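Side-chain contact in methylocystis parvus OBBP MbnE (Methylocystis parvus OBBP, PDB 5ICQ), which probably binds the copper-chelating peptide methanobactin in the periplasm, as a solute-binding protein of family 5: residues G497-S502 with M511-A516. Sequence-based numbering, arbitrary orientation.
Sequences GQYVAS and MRWSSA
Tyr499 and Trp513 each place CG anti to the carbonyl carbon, beside the backbone N, and their rings come together as an offset stack; Arg512 begins the same way (chi1 -58°), then runs extended from CG to NE toward the backbone of Val500. The arrangement joins the loop leaving strand 494-498 to helix 508-513 in a periplasmic binding protein of solute-binding family 5. The stack is defined by a centroid separation of 4.6 Å between the Tyr499 ring and the six-membered ring of Trp513, with planes inclined at 26°. CZ2 of Trp513 lies over one face of the tyrosine ring, displaced toward its rim, and approaches CE2 of Tyr499 to 3.5 Å. Arg512 meets the same phenol differently: its CB sits at the ring edge, 4.0 Å from CD2 of Tyr499. Phe366 meets the indole nearly perpendicularly, and Tyr557 and Leu561 of helix 547-563 also touch it. At the far end of Arg512, both terminal nitrogens grip one acceptor, the carbonyl oxygen of Val500, which lies close to the guanidinium plane. A lysine in place of Arg512, with one terminal nitrogen instead of two, would probably leave the Val500 carbonyl without one of its two donors and set the side chain's end freer to turn. A water bonded to Tyr499 OH (2.8 Å) makes a second, weak link by donating to the backbone O of Arg512. The two guanidinium bonds are not equivalent: NH2 reaches Val500 O at 3.0 Å in the carbonyl plane, on a lone pair, whereas NH1, at 2.9 Å from that oxygen, stands 49° out of the plane.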
ATOM      1  N   GLY A 497     -12.552   8.272  -0.776  1.00 10.73           N
ATOM      2  CA  GLY A 497     -11.586   7.590  -1.606  1.00  9.84           C
ATOM      3  C   GLY A 497     -10.315   7.309  -0.832  1.00 12.72           C
ATOM      4  O   GLY A 497     -10.047   7.915   0.204  1.00  9.87           O
ATOM      5  N   GLN A 498      -9.522   6.382  -1.365  1.00  8.29           N
ATOM      6  CA  GLN A 498      -8.285   5.954  -0.727  1.00 12.76           C
ATOM      7  C   GLN A 498      -7.098   6.172  -1.660  1.00 10.44           C
ATOM      8  O   GLN A 498      -7.163   5.834  -2.849  1.00 10.34           O
ATOM      9  CB  GLN A 498      -8.399   4.485  -0.319  1.00 23.46           C
ATOM     10  CG  GLN A 498      -7.167   3.916   0.321  1.00 40.09           C
ATOM     11  CD  GLN A 498      -7.438   2.595   1.018  1.00 44.24           C
ATOM     12  OE1 GLN A 498      -7.570   1.554   0.373  1.00 42.67           O
ATOM     13  NE2 GLN A 498      -7.522   2.633   2.349  1.00 42.56           N
ATOM     14  N   TYR A 499      -6.012   6.739  -1.114  1.00  7.10           N
ATOM     15  CA  TYR A 499      -4.742   6.969  -1.824  1.00  5.37           C
ATOM     16  C   TYR A 499      -3.637   6.467  -0.893  1.00  9.28           C
ATOM     17  O   TYR A 499      -3.015   7.261  -0.194  1.00  9.64           O
ATOM     18  CB  TYR A 499      -4.553   8.453  -2.169  1.00 10.17           C
ATOM     19  CG  TYR A 499      -5.662   9.001  -3.034  1.00 11.03           C
ATOM     20  CD1 TYR A 499      -6.838   9.485  -2.469  1.00 10.31           C
ATOM     21  CD2 TYR A 499      -5.548   8.993  -4.417  1.00  8.98           C
ATOM     22  CE1 TYR A 499      -7.871   9.968  -3.265  1.00 10.42           C
ATOM     23  CE2 TYR A 499      -6.572   9.490  -5.223  1.00  9.47           C
ATOM     24  CZ  TYR A 499      -7.724   9.979  -4.637  1.00 10.45           C
ATOM     25  OH  TYR A 499      -8.754  10.459  -5.424  1.00 11.91           O
ATOM     26  N   VAL A 500      -3.427   5.148  -0.860  1.00  8.64           N
ATOM     27  CA  VAL A 500      -2.544   4.558   0.149  1.00 11.88           C
ATOM     28  C   VAL A 500      -1.113   5.035  -0.060  1.00 11.58           C
ATOM     29  O   VAL A 500      -0.557   4.901  -1.156  1.00 12.87           O
ATOM     30  CB  VAL A 500      -2.617   3.022   0.098  1.00 16.07           C
ATOM     31  CG1 VAL A 500      -1.512   2.409   0.973  1.00 17.12           C
ATOM     32  CG2 VAL A 500      -3.989   2.520   0.543  1.00 16.87           C
ATOM     33  N   ALA A 501      -0.507   5.587   0.996  1.00 10.73           N
ATOM     34  CA  ALA A 501       0.873   6.058   0.917  1.00 10.12           C
ATOM     35  C   ALA A 501       1.846   4.889   0.863  1.00 16.32           C
ATOM     36  O   ALA A 501       1.637   3.844   1.480  1.00 14.16           O
ATOM     37  CB  ALA A 501       1.235   6.934   2.121  1.00  7.68           C
ATOM     38  N   SER A 502       2.935   5.084   0.137  1.00 17.38           N
ATOM     39  CA  SER A 502       4.003   4.104   0.076  1.00 23.37           C
ATOM     40  C   SER A 502       5.309   4.808   0.407  1.00 17.02           C
ATOM     41  O   SER A 502       5.425   6.024   0.246  1.00 13.16           O
ATOM     42  CB  SER A 502       4.050   3.440  -1.308  1.00 30.32           C
ATOM     43  OG  SER A 502       5.344   3.449  -1.865  1.00 31.00           O
ATOM     44  N   MET A 511      -1.524   6.914 -12.112  1.00 10.61           N
ATOM     45  CA  MET A 511      -2.892   6.418 -12.203  1.00 14.24           C
ATOM     46  C   MET A 511      -3.819   7.234 -11.314  1.00 13.58           C
ATOM     47  O   MET A 511      -4.962   7.510 -11.688  1.00 15.03           O
ATOM     48  CB  MET A 511      -2.954   4.937 -11.815  1.00 14.67           C
ATOM     49  CG  MET A 511      -1.818   4.114 -12.411  1.00 26.39           C
ATOM     50  SD  MET A 511      -1.950   2.355 -12.028  1.00 37.44           S
ATOM     51  CE  MET A 511      -1.878   2.324 -10.249  1.00 31.32           C
ATOM     52  N   ARG A 512      -3.334   7.640 -10.140  1.00  8.96           N
ATOM     53  CA  ARG A 512      -4.175   8.327  -9.160  1.00  6.68           C
ATOM     54  C   ARG A 512      -4.344   9.819  -9.436  1.00 10.20           C
ATOM     55  O   ARG A 512      -5.341  10.406  -9.000  1.00  8.61           O
ATOM     56  CB  ARG A 512      -3.577   8.193  -7.764  1.00  9.07           C
ATOM     57  CG  ARG A 512      -3.380   6.776  -7.268  1.00 11.32           C
ATOM     58  CD  ARG A 512      -2.494   6.806  -6.039  1.00 11.45           C
ATOM     59  NE  ARG A 512      -2.290   5.476  -5.465  1.00 14.29           N
ATOM     60  CZ  ARG A 512      -1.714   5.255  -4.284  1.00 19.89           C
ATOM     61  NH1 ARG A 512      -1.291   6.275  -3.545  1.00 15.25           N
ATOM     62  NH2 ARG A 512      -1.570   4.015  -3.833  1.00 21.06           N
ATOM     63  N   TRP A 513      -3.361  10.468 -10.073  1.00  7.61           N
ATOM     64  CA  TRP A 513      -3.345  11.933 -10.085  1.00  8.17           C
ATOM     65  C   TRP A 513      -3.010  12.583 -11.423  1.00  9.08           C
ATOM     66  O   TRP A 513      -3.093  13.810 -11.500  1.00 10.66           O
ATOM     67  CB  TRP A 513      -2.354  12.464  -9.023  1.00 10.14           C
ATOM     68  CG  TRP A 513      -2.808  12.160  -7.620  1.00  8.64           C
ATOM     69  CD1 TRP A 513      -2.279  11.238  -6.755  1.00  6.63           C
ATOM     70  CD2 TRP A 513      -3.920  12.765  -6.936  1.00  8.86           C
ATOM     71  NE1 TRP A 513      -3.001  11.235  -5.574  1.00  9.72           N
ATOM     72  CE2 TRP A 513      -4.006  12.168  -5.661  1.00  9.07           C
ATOM     73  CE3 TRP A 513      -4.845  13.758  -7.282  1.00  7.73           C
ATOM     74  CZ2 TRP A 513      -4.987  12.534  -4.729  1.00 13.86           C
ATOM     75  CZ3 TRP A 513      -5.817  14.126  -6.352  1.00 10.94           C
ATOM     76  CH2 TRP A 513      -5.885  13.505  -5.096  1.00 12.61           C
ATOM     77  N   SER A 514      -2.641  11.841 -12.468  1.00 15.51           N
ATOM     78  CA  SER A 514      -2.209  12.483 -13.706  1.00 12.64           C
ATOM     79  C   SER A 514      -3.401  13.007 -14.501  1.00 11.93           C
ATOM     80  O   SER A 514      -4.512  12.468 -14.434  1.00  9.68           O
ATOM     81  CB  SER A 514      -1.402  11.520 -14.582  1.00 11.16           C
ATOM     82  OG  SER A 514      -2.263  10.561 -15.166  1.00 19.37           O
ATOM     83  N   SER A 515      -3.150  14.078 -15.263  1.00  8.29           N
ATOM     84  CA  SER A 515      -4.172  14.613 -16.165  1.00  8.78           C
ATOM     85  C   SER A 515      -4.673  13.538 -17.122  1.00 10.19           C
ATOM     86  O   SER A 515      -5.855  13.520 -17.488  1.00 11.87           O
ATOM     87  CB  SER A 515      -3.596  15.777 -16.974  1.00 11.84           C
ATOM     88  OG  SER A 515      -3.191  16.841 -16.136  1.00 25.34           O
ATOM     89  N   ALA A 516      -3.772  12.654 -17.558  1.00  8.38           N
ATOM     90  CA  ALA A 516      -4.126  11.625 -18.538  1.00 10.48           C
ATOM     91  C   ALA A 516      -5.214  10.685 -18.022  1.00 11.73           C
ATOM     92  O   ALA A 516      -6.001  10.158 -18.818  1.00 12.62           O
ATOM     93  CB  ALA A 516      -2.883  10.823 -18.926  1.00 18.25           C
TER
HETATM   94  O   HOH W   1      -7.866  12.029  -7.585  1.00 10.65           O